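Local coordinates for DUF1436 domain-containing protein (Neisseria meningitidis, PDB 2GKP) that is of unknown function but probably acts as an immunity protein of contact-dependent growth inhibition, neutralising a toxin delivered by neighbouring bacteria, at residues 17-22 and 105-110; 8-13 and 65-70; 142-147 and 160-165. One frame throughout, in Å; residues are numbered along the deposited sequence.

Contact 1 of 3, residues 17-22 and 105-110; sequences KANERA and RALFKN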
loop_
_atom_site.group_PDB
_atom_site.type_symbol
_atom_site.label_atom_id
_atom_site.label_comp_id
_atom_site.label_asym_id
_atom_site.label_seq_id
_atom_site.Cartn_x
_atom_site.Cartn_y
_atom_site.Cartn_z
ATOM N N LYS A 17 -0.856 5.217 -0.683
ATOM C CA LYS A 17 -1.693 6.263 -0.074
ATOM C C LYS A 17 -1.223 7.644 -0.483
ATOM O O LYS A 17 -0.053 7.816 -0.834
ATOM C CB LYS A 17 -1.692 6.150 1.450
ATOM C CG LYS A 17 -2.592 5.020 1.920
ATOM C CD LYS A 17 -2.410 4.733 3.384
ATOM C CE LYS A 17 -3.548 3.849 3.937
ATOM N NZ LYS A 17 -3.612 2.543 3.204
ATOM N N ALA A 18 -2.126 8.634 -0.466
ATOM C CA ALA A 18 -1.753 9.983 -0.925
ATOM C C ALA A 18 -2.573 10.989 -0.217
ATOM O O ALA A 18 -3.797 10.849 -0.166
ATOM C CB ALA A 18 -1.989 10.132 -2.437
ATOM N N ASN A 19 -1.922 12.035 0.278
ATOM C CA ASN A 19 -2.654 13.183 0.818
ATOM C C ASN A 19 -2.091 14.455 0.213
ATOM O O ASN A 19 -1.395 14.388 -0.812
ATOM C CB ASN A 19 -2.719 13.148 2.375
ATOM C CG ASN A 19 -1.373 13.382 3.067
ATOM O OD1 ASN A 19 -1.259 13.250 4.326
ATOM N ND2 ASN A 19 -0.369 13.771 2.292
ATOM N N GLU A 20 -2.403 15.607 0.804
ATOM C CA GLU A 20 -1.946 16.829 0.161
ATOM C C GLU A 20 -0.447 17.079 0.316
ATOM O O GLU A 20 0.072 18.053 -0.256
ATOM C CB GLU A 20 -2.745 18.063 0.648
ATOM C CG GLU A 20 -2.403 18.578 2.066
ATOM C CD GLU A 20 -2.915 17.717 3.202
ATOM O OE1 GLU A 20 -3.706 16.760 2.957
ATOM O OE2 GLU A 20 -2.530 18.045 4.353
ATOM N N ARG A 21 0.257 16.236 1.085
ATOM C CA ARG A 21 1.717 16.432 1.240
ATOM C C ARG A 21 2.579 15.354 0.612
ATOM O O ARG A 21 3.743 15.606 0.373
ATOM C CB ARG A 21 2.100 16.612 2.679
ATOM C CG ARG A 21 1.555 17.912 3.271
ATOM C CD ARG A 21 2.102 18.180 4.676
ATOM N NE ARG A 21 1.294 19.276 5.243
ATOM C CZ ARG A 21 1.212 19.608 6.532
ATOM N NH1 ARG A 21 1.992 19.020 7.430
ATOM N NH2 ARG A 21 0.332 20.545 6.885
ATOM N N ALA A 22 2.041 14.145 0.389
ATOM C CA ALA A 22 2.905 13.061 -0.027
ATOM C C ALA A 22 2.160 11.909 -0.619
ATOM O O ALA A 22 0.968 11.693 -0.330
ATOM C CB ALA A 22 3.698 12.541 1.181
ATOM N N ARG A 105 -5.614 14.032 12.906
ATOM C CA ARG A 105 -6.721 14.539 12.106
ATOM C C ARG A 105 -6.245 15.141 10.787
ATOM O O ARG A 105 -6.791 14.841 9.700
ATOM C CB ARG A 105 -7.511 15.573 12.907
ATOM C CG ARG A 105 -8.675 16.197 12.176
ATOM C CD ARG A 105 -9.692 16.716 13.168
ATOM N NE ARG A 105 -10.310 17.952 12.705
ATOM C CZ ARG A 105 -11.200 18.644 13.405
ATOM N NH1 ARG A 105 -11.568 18.227 14.605
ATOM N NH2 ARG A 105 -11.705 19.758 12.911
ATOM N N ALA A 106 -5.214 15.978 10.877
ATOM C CA ALA A 106 -4.682 16.629 9.693
ATOM C C ALA A 106 -3.970 15.626 8.812
ATOM O O ALA A 106 -4.102 15.678 7.602
ATOM C CB ALA A 106 -3.718 17.769 10.115
ATOM N N LEU A 107 -3.202 14.702 9.392
ATOM C CA LEU A 107 -2.513 13.698 8.563
ATOM C C LEU A 107 -3.512 12.947 7.666
ATOM O O LEU A 107 -3.235 12.713 6.469
ATOM C CB LEU A 107 -1.796 12.703 9.495
ATOM C CG LEU A 107 -1.237 11.445 8.815
ATOM C CD1 LEU A 107 -0.138 11.802 7.811
ATOM C CD2 LEU A 107 -0.745 10.472 9.876
ATOM N N PHE A 108 -4.647 12.548 8.250
ATOM C CA PHE A 108 -5.548 11.672 7.561
ATOM C C PHE A 108 -6.619 12.371 6.744
ATOM O O PHE A 108 -7.225 11.727 5.893
ATOM C CB PHE A 108 -6.212 10.692 8.533
ATOM C CG PHE A 108 -5.288 9.618 9.049
ATOM C CD1 PHE A 108 -4.862 8.598 8.203
ATOM C CD2 PHE A 108 -4.826 9.642 10.360
ATOM C CE1 PHE A 108 -4.016 7.590 8.682
ATOM C CE2 PHE A 108 -4.004 8.676 10.823
ATOM C CZ PHE A 108 -3.602 7.641 10.015
ATOM N N LYS A 109 -6.866 13.658 7.019
ATOM C CA LYS A 109 -8.044 14.333 6.457
ATOM C C LYS A 109 -8.290 14.062 4.974
ATOM O O LYS A 109 -9.429 13.730 4.586
ATOM C CB LYS A 109 -8.024 15.856 6.721
ATOM C CG LYS A 109 -9.347 16.514 6.381
ATOM C CD LYS A 109 -9.332 18.038 6.457
ATOM C CE LYS A 109 -10.619 18.578 5.856
ATOM N NZ LYS A 109 -10.526 18.604 4.379
ATOM N N ASN A 110 -7.243 14.195 4.166
ATOM C CA ASN A 110 -7.394 14.091 2.712
ATOM C C ASN A 110 -6.708 12.862 2.147
ATOM O O ASN A 110 -6.369 12.823 0.940
ATOM C CB ASN A 110 -6.836 15.336 2.039
ATOM C CG ASN A 110 -7.500 16.603 2.553
ATOM O OD1 ASN A 110 -8.722 16.719 2.521
ATOM N ND2 ASN A 110 -6.704 17.564 3.010
HETATM O O HOH W 1 -4.543 14.803 4.740
HETATM O O HOH W 2 -4.711 17.997 6.253
#
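Asn110 and Glu20 meet in a direct hydrogen bond between residues 17-22 and 105-110: ND2 of Asn110 lies 3.1 Å from OE1 of Glu20, and the N-H points almost straight at it, at 169°. The carboxylate and the amide stand nearly perpendicular, 84° apart. The N-H leaves within the amide plane of Asn110 but meets the oxygen from above the carboxylate plane. Glu20 gets there by folding its chain at chi2 (-74°), which turns the acid toward Asn110. The other carboxylate oxygen, OE2, is held by Tyr101. The closely packed part lies deeper, where Asn19 and Leu107 are both buried and cross at about a right angle. CD1 of Leu107 approaches the amide group of Asn19, and the Leu107 side chain also packs on Leu95 and Cys96 of helix 81-99. In the fold, this is where the turn of the beta hairpin formed by strands 11-18 and 23-30 meets the short helix 104-108 and the residues that follow it. Toward solvent the fit is looser and water does the joining. One water takes the N-H of Asn110 at 2.8 Å from its backbone N and also lies within hydrogen-bonding distance of Glu20 OE1 and Leu107 O. A second bridges Glu20 OE2 and the carbonyl O of Ala106, donating to both, with Ala106 O at 2.8 Å from the water.

Contact 2 of 3, residues 8-13 and 65-70; sequences QEQDYW and SRTFVY
Ser65, Thr67 and Gln10 bury the most surface where residues 65-70, a loop between helices 51-63 and 73-79, run past the start of strand 11-18 in the antiparallel sheet. Ser65 makes the direct link. With chi1 at 176° its OG points away from its own backbone N and toward the strand, where it accepts the backbone N-H of Trp13 at 3.0 Å from that N, nearly in line at 169°. The same hydroxyl is bonded to the carbonyl O of Trp28 on strand 23-30, tying the loop to two adjoining strands. Beside it, CB of Ser65 packs 4.0 Å from CB of Tyr12. Thr67 lies farther out and works through water: OG1 is 3.4 Å from Asp11 O, at an angle too poor for a bond, but it shares two waters with the strand and is also bonded to Tyr34. Gln10 runs antiparallel to the Thr67 side chain, stretched out past its CG, with OE1 held by Asn7. One water gathers four partners, accepting from Gln10 NE2 and Thr67 OG1 and donating to Asp11 O and Ser65 O; the other takes the backbone N-H of Asp11, 2.9 Å from its N.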
loop_
_atom_site.group_PDB
_atom_site.type_symbol
_atom_site.label_atom_id
_atom_site.label_comp_id
_atom_site.label_asym_id
_atom_site.label_seq_id
_atom_site.Cartn_x
_atom_site.Cartn_y
_atom_site.Cartn_z
ATOM N N GLN A 8 5.416 -17.950 -9.023
ATOM C CA GLN A 8 4.113 -18.365 -9.497
ATOM C C GLN A 8 3.278 -18.887 -8.342
ATOM O O GLN A 8 3.788 -19.534 -7.417
ATOM C CB GLN A 8 4.267 -19.394 -10.627
ATOM C CG GLN A 8 3.356 -19.110 -11.830
ATOM C CD GLN A 8 3.533 -17.717 -12.508
ATOM O OE1 GLN A 8 2.856 -17.427 -13.504
ATOM N NE2 GLN A 8 4.420 -16.870 -11.977
ATOM N N GLU A 9 1.996 -18.565 -8.384
ATOM C CA GLU A 9 1.027 -18.924 -7.356
ATOM C C GLU A 9 1.141 -18.113 -6.075
ATOM O O GLU A 9 0.228 -18.174 -5.250
ATOM C CB GLU A 9 1.015 -20.442 -7.052
ATOM C CG GLU A 9 0.754 -21.342 -8.275
ATOM C CD GLU A 9 -0.442 -20.922 -9.134
ATOM O OE1 GLU A 9 -1.525 -20.603 -8.592
ATOM O OE2 GLU A 9 -0.299 -20.930 -10.375
ATOM N N GLN A 10 2.215 -17.330 -5.929
ATOM C CA GLN A 10 2.390 -16.507 -4.722
ATOM C C GLN A 10 1.718 -15.144 -4.900
ATOM O O GLN A 10 1.750 -14.544 -5.980
ATOM C CB GLN A 10 3.873 -16.325 -4.380
ATOM C CG GLN A 10 4.168 -15.814 -2.973
ATOM C CD GLN A 10 5.647 -15.896 -2.621
ATOM O OE1 GLN A 10 6.374 -16.820 -3.072
ATOM N NE2 GLN A 10 6.107 -14.949 -1.822
ATOM N N ASP A 11 1.086 -14.712 -3.827
ATOM C CA ASP A 11 0.453 -13.398 -3.766
ATOM C C ASP A 11 1.391 -12.357 -3.192
ATOM O O ASP A 11 2.030 -12.610 -2.186
ATOM C CB ASP A 11 -0.794 -13.477 -2.877
ATOM C CG ASP A 11 -1.814 -14.446 -3.426
ATOM O OD1 ASP A 11 -2.349 -14.176 -4.527
ATOM O OD2 ASP A 11 -2.041 -15.481 -2.752
ATOM N N TYR A 12 1.427 -11.182 -3.825
ATOM C CA TYR A 12 2.179 -10.060 -3.292
ATOM C C TYR A 12 1.234 -8.886 -3.188
ATOM O O TYR A 12 0.470 -8.622 -4.118
ATOM C CB TYR A 12 3.361 -9.710 -4.218
ATOM C CG TYR A 12 4.293 -10.872 -4.483
ATOM C CD1 TYR A 12 5.446 -11.019 -3.737
ATOM C CD2 TYR A 12 3.979 -11.845 -5.427
ATOM C CE1 TYR A 12 6.319 -12.113 -3.946
ATOM C CE2 TYR A 12 4.832 -12.930 -5.647
ATOM C CZ TYR A 12 5.988 -13.039 -4.899
ATOM O OH TYR A 12 6.851 -14.100 -5.101
ATOM N N TRP A 13 1.336 -8.161 -2.073
ATOM C CA TRP A 13 0.468 -7.032 -1.844
ATOM C C TRP A 13 1.228 -5.780 -1.414
ATOM O O TRP A 13 2.284 -5.864 -0.752
ATOM C CB TRP A 13 -0.551 -7.376 -0.755
ATOM C CG TRP A 13 -1.658 -8.285 -1.162
ATOM C CD1 TRP A 13 -1.621 -9.652 -1.242
ATOM C CD2 TRP A 13 -3.014 -7.904 -1.442
ATOM N NE1 TRP A 13 -2.871 -10.138 -1.568
ATOM C CE2 TRP A 13 -3.733 -9.085 -1.729
ATOM C CE3 TRP A 13 -3.680 -6.668 -1.526
ATOM C CZ2 TRP A 13 -5.097 -9.070 -2.042
ATOM C CZ3 TRP A 13 -5.036 -6.662 -1.844
ATOM C CH2 TRP A 13 -5.735 -7.858 -2.084
ATOM N N SER A 65 6.744 -8.150 -0.115
ATOM C CA SER A 65 5.531 -8.672 0.517
ATOM C C SER A 65 5.723 -10.096 1.041
ATOM O O SER A 65 6.067 -11.002 0.259
ATOM C CB SER A 65 4.391 -8.613 -0.499
ATOM O OG SER A 65 3.186 -9.190 0.014
ATOM N N ARG A 66 5.447 -10.301 2.332
ATOM C CA ARG A 66 5.690 -11.617 2.937
ATOM C C ARG A 66 4.383 -12.416 2.993
ATOM O O ARG A 66 3.305 -11.872 3.330
ATOM C CB ARG A 66 6.283 -11.495 4.344
ATOM C CG ARG A 66 7.638 -10.854 4.385
ATOM C CD ARG A 66 8.206 -10.812 5.835
ATOM N NE ARG A 66 7.502 -9.924 6.764
ATOM C CZ ARG A 66 7.553 -10.014 8.094
ATOM N NH1 ARG A 66 8.232 -10.996 8.700
ATOM N NH2 ARG A 66 6.915 -9.147 8.861
ATOM N N THR A 67 4.466 -13.706 2.662
ATOM C CA THR A 67 3.347 -14.619 2.895
ATOM C C THR A 67 3.774 -15.586 3.984
ATOM O O THR A 67 4.788 -16.287 3.846
ATOM C CB THR A 67 2.985 -15.405 1.619
ATOM O OG1 THR A 67 2.496 -14.502 0.624
ATOM C CG2 THR A 67 1.901 -16.456 1.898
ATOM N N PHE A 68 3.033 -15.555 5.081
ATOM C CA PHE A 68 3.356 -16.448 6.219
ATOM C C PHE A 68 2.756 -17.824 6.035
ATOM O O PHE A 68 1.832 -17.990 5.264
ATOM C CB PHE A 68 2.895 -15.842 7.547
ATOM C CG PHE A 68 3.304 -14.418 7.713
ATOM C CD1 PHE A 68 4.649 -14.081 7.656
ATOM C CD2 PHE A 68 2.360 -13.421 7.895
ATOM C CE1 PHE A 68 5.048 -12.766 7.780
ATOM C CE2 PHE A 68 2.749 -12.103 7.999
ATOM C CZ PHE A 68 4.090 -11.776 7.939
ATOM N N VAL A 69 3.312 -18.809 6.751
ATOM C CA VAL A 69 2.653 -20.087 6.988
ATOM C C VAL A 69 1.708 -19.834 8.162
ATOM O O VAL A 69 2.095 -19.262 9.176
ATOM C CB VAL A 69 3.715 -21.163 7.320
ATOM C CG1 VAL A 69 3.041 -22.431 7.908
ATOM C CG2 VAL A 69 4.515 -21.469 6.062
ATOM N N TYR A 70 0.445 -20.218 8.012
ATOM C CA TYR A 70 -0.550 -19.986 9.051
ATOM C C TYR A 70 -0.089 -20.542 10.413
ATOM O O TYR A 70 0.407 -21.672 10.502
ATOM C CB TYR A 70 -1.875 -20.657 8.661
ATOM C CG TYR A 70 -2.951 -20.438 9.703
ATOM C CD1 TYR A 70 -3.590 -19.200 9.814
ATOM C CD2 TYR A 70 -3.345 -21.476 10.561
ATOM C CE1 TYR A 70 -4.593 -18.980 10.748
ATOM C CE2 TYR A 70 -4.323 -21.253 11.498
ATOM C CZ TYR A 70 -4.961 -20.023 11.576
ATOM O OH TYR A 70 -5.936 -19.810 12.530
HETATM O O HOH W 3 4.249 -12.940 -0.728
HETATM O O HOH W 4 1.139 -16.102 -1.255
#

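Contact 3 of 3, residues 142-147 and 160-165; sequences DDVILS and KLALSR
Arg165 lays its side chain against the backbone of Asp142 and Asp143, and NH1 makes both hydrogen bonds of the contact. The stronger runs to Asp142 O at 2.9 Å; that oxygen lies at the edge of the guanidinium, close to its plane, yet the nitrogen stands above the carbonyl plane, 62° out of it. A weak second bond joins NH1 to Asp143 O at 3.3 Å. The carboxylate of Asp142 stays near the arginine without pairing with it: OD1 is 4.2 Å from NE and well out of the guanidinium plane, so any attraction is probably purely electrostatic. Val144 fills the other half of the contact. Its CG2 is 3.8 Å from CD2 of Leu161 and equally far from CB of Ala162, and it also touches NH1 of Arg165. In the next shell, the arginine runs straight from CG to NE, and its guanidinium is backed on one face by Leu161 CG, toward the rim. A water donates to both Asp142 OD2 and Arg165 O, joining the acid to the backbone of Arg165. Strand 144-147 pairs with strand 122-132 of the antiparallel sheet, through Val144 with Ile125 and Leu146 with Leu123. Helix 152-164 packs against the sheet, with Ala162 on Ile125 and on Val114 of strand 112-119, and Leu163 on Tyr16 and Ala18 of strand 11-18.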
loop_
_atom_site.group_PDB
_atom_site.type_symbol
_atom_site.label_atom_id
_atom_site.label_comp_id
_atom_site.label_asym_id
_atom_site.label_seq_id
_atom_site.Cartn_x
_atom_site.Cartn_y
_atom_site.Cartn_z
ATOM N N ASP A 142 -14.067 -0.039 -10.359
ATOM C CA ASP A 142 -13.097 0.966 -10.786
ATOM C C ASP A 142 -11.631 0.518 -10.799
ATOM O O ASP A 142 -10.740 1.360 -10.889
ATOM C CB ASP A 142 -13.208 2.235 -9.922
ATOM C CG ASP A 142 -14.132 3.244 -10.498
ATOM O OD1 ASP A 142 -14.157 3.380 -11.736
ATOM O OD2 ASP A 142 -14.799 3.912 -9.696
ATOM N N ASP A 143 -11.365 -0.785 -10.769
ATOM C CA ASP A 143 -9.969 -1.242 -10.706
ATOM C C ASP A 143 -9.190 -0.931 -11.967
ATOM O O ASP A 143 -9.749 -0.896 -13.065
ATOM C CB ASP A 143 -9.904 -2.761 -10.445
ATOM C CG ASP A 143 -10.438 -3.166 -9.096
ATOM O OD1 ASP A 143 -10.605 -2.327 -8.226
ATOM O OD2 ASP A 143 -10.664 -4.379 -8.901
ATOM N N VAL A 144 -7.883 -0.718 -11.819
ATOM C CA VAL A 144 -6.976 -0.627 -12.977
ATOM C C VAL A 144 -6.212 -1.954 -13.039
ATOM O O VAL A 144 -5.561 -2.340 -12.085
ATOM C CB VAL A 144 -5.999 0.548 -12.817
ATOM C CG1 VAL A 144 -4.982 0.558 -13.887
ATOM C CG2 VAL A 144 -6.724 1.891 -12.741
ATOM N N ILE A 145 -6.340 -2.678 -14.153
ATOM C CA ILE A 145 -5.777 -4.024 -14.275
ATOM C C ILE A 145 -4.594 -3.927 -15.253
ATOM O O ILE A 145 -4.778 -3.578 -16.433
ATOM C CB ILE A 145 -6.854 -5.043 -14.823
ATOM C CG1 ILE A 145 -8.108 -5.060 -13.949
ATOM C CG2 ILE A 145 -6.254 -6.450 -14.993
ATOM C CD1 ILE A 145 -7.919 -5.392 -12.477
ATOM N N LEU A 146 -3.384 -4.226 -14.758
ATOM C CA LEU A 146 -2.173 -4.259 -15.572
ATOM C C LEU A 146 -1.455 -5.587 -15.343
ATOM O O LEU A 146 -2.027 -6.537 -14.812
ATOM C CB LEU A 146 -1.258 -3.081 -15.235
ATOM C CG LEU A 146 -1.846 -1.698 -15.559
ATOM C CD1 LEU A 146 -0.962 -0.609 -15.039
ATOM C CD2 LEU A 146 -2.054 -1.515 -17.039
ATOM N N SER A 147 -0.212 -5.678 -15.776
ATOM C CA SER A 147 0.505 -6.924 -15.582
ATOM C C SER A 147 2.000 -6.679 -15.591
ATOM O O SER A 147 2.462 -5.571 -15.860
ATOM C CB SER A 147 0.099 -7.961 -16.641
ATOM O OG SER A 147 0.895 -7.780 -17.780
ATOM N N LYS A 160 -1.469 6.156 -10.824
ATOM C CA LYS A 160 -2.005 7.512 -10.751
ATOM C C LYS A 160 -3.467 7.526 -11.202
ATOM O O LYS A 160 -4.299 8.261 -10.639
ATOM C CB LYS A 160 -1.141 8.450 -11.613
ATOM C CG LYS A 160 0.184 8.706 -10.949
ATOM C CD LYS A 160 0.940 9.850 -11.619
ATOM C CE LYS A 160 2.387 9.935 -11.154
ATOM N NZ LYS A 160 3.139 11.025 -11.904
ATOM N N LEU A 161 -3.790 6.709 -12.194
ATOM C CA LEU A 161 -5.153 6.576 -12.669
ATOM C C LEU A 161 -6.041 6.038 -11.556
ATOM O O LEU A 161 -7.149 6.563 -11.299
ATOM C CB LEU A 161 -5.220 5.658 -13.890
ATOM C CG LEU A 161 -6.596 5.368 -14.485
ATOM C CD1 LEU A 161 -7.309 6.668 -14.932
ATOM C CD2 LEU A 161 -6.519 4.398 -15.651
ATOM N N ALA A 162 -5.574 4.992 -10.868
ATOM C CA ALA A 162 -6.382 4.459 -9.794
ATOM C C ALA A 162 -6.559 5.492 -8.678
ATOM O O ALA A 162 -7.650 5.598 -8.113
ATOM C CB ALA A 162 -5.772 3.171 -9.240
ATOM N N LEU A 163 -5.496 6.225 -8.329
ATOM C CA LEU A 163 -5.629 7.280 -7.318
ATOM C C LEU A 163 -6.703 8.303 -7.744
ATOM O O LEU A 163 -7.517 8.766 -6.916
ATOM C CB LEU A 163 -4.265 7.930 -7.070
ATOM C CG LEU A 163 -4.325 9.174 -6.215
ATOM C CD1 LEU A 163 -4.719 8.730 -4.867
ATOM C CD2 LEU A 163 -2.941 9.816 -6.158
ATOM N N SER A 164 -6.720 8.666 -9.038
ATOM C CA SER A 164 -7.728 9.618 -9.526
ATOM C C SER A 164 -9.167 9.136 -9.363
ATOM O O SER A 164 -10.117 9.927 -9.340
ATOM C CB SER A 164 -7.441 10.014 -10.995
ATOM O OG SER A 164 -7.883 9.006 -11.874
ATOM N N ARG A 165 -9.331 7.825 -9.234
ATOM C CA ARG A 165 -10.633 7.209 -9.034
ATOM C C ARG A 165 -11.038 7.091 -7.548
ATOM O O ARG A 165 -12.193 6.747 -7.247
ATOM C CB ARG A 165 -10.675 5.824 -9.706
ATOM C CG ARG A 165 -10.601 5.939 -11.235
ATOM C CD ARG A 165 -10.560 4.551 -11.867
ATOM N NE ARG A 165 -10.457 4.618 -13.315
ATOM C CZ ARG A 165 -10.280 3.548 -14.082
ATOM N NH1 ARG A 165 -10.143 2.336 -13.527
ATOM N NH2 ARG A 165 -10.181 3.704 -15.386
HETATM O O HOH W 5 -14.330 6.642 -9.009
#

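In the fold
The three contacts are spread round one antiparallel sheet. Contacts 1 and 2 use opposite ends of strand 11-18, with centres about 29 Å apart on opposite sides of the chain's centre; their segments alternate along the chain, so neither lies wholly inside the other. Contact 3 follows contact 1 in sequence and lies about 19 Å from it between centres, touching it where CB of Ala18 packs on CD2 of Leu163, 3.9 Å away. The centres of contacts 2 and 3 are about 22 Å apart, their nearest atoms about 9 Å. Together they bring helix 104-108, the 65-70 loop and the last helix, 152-164, against the sheet or its turn, joining sequence-distant parts of one compact domain.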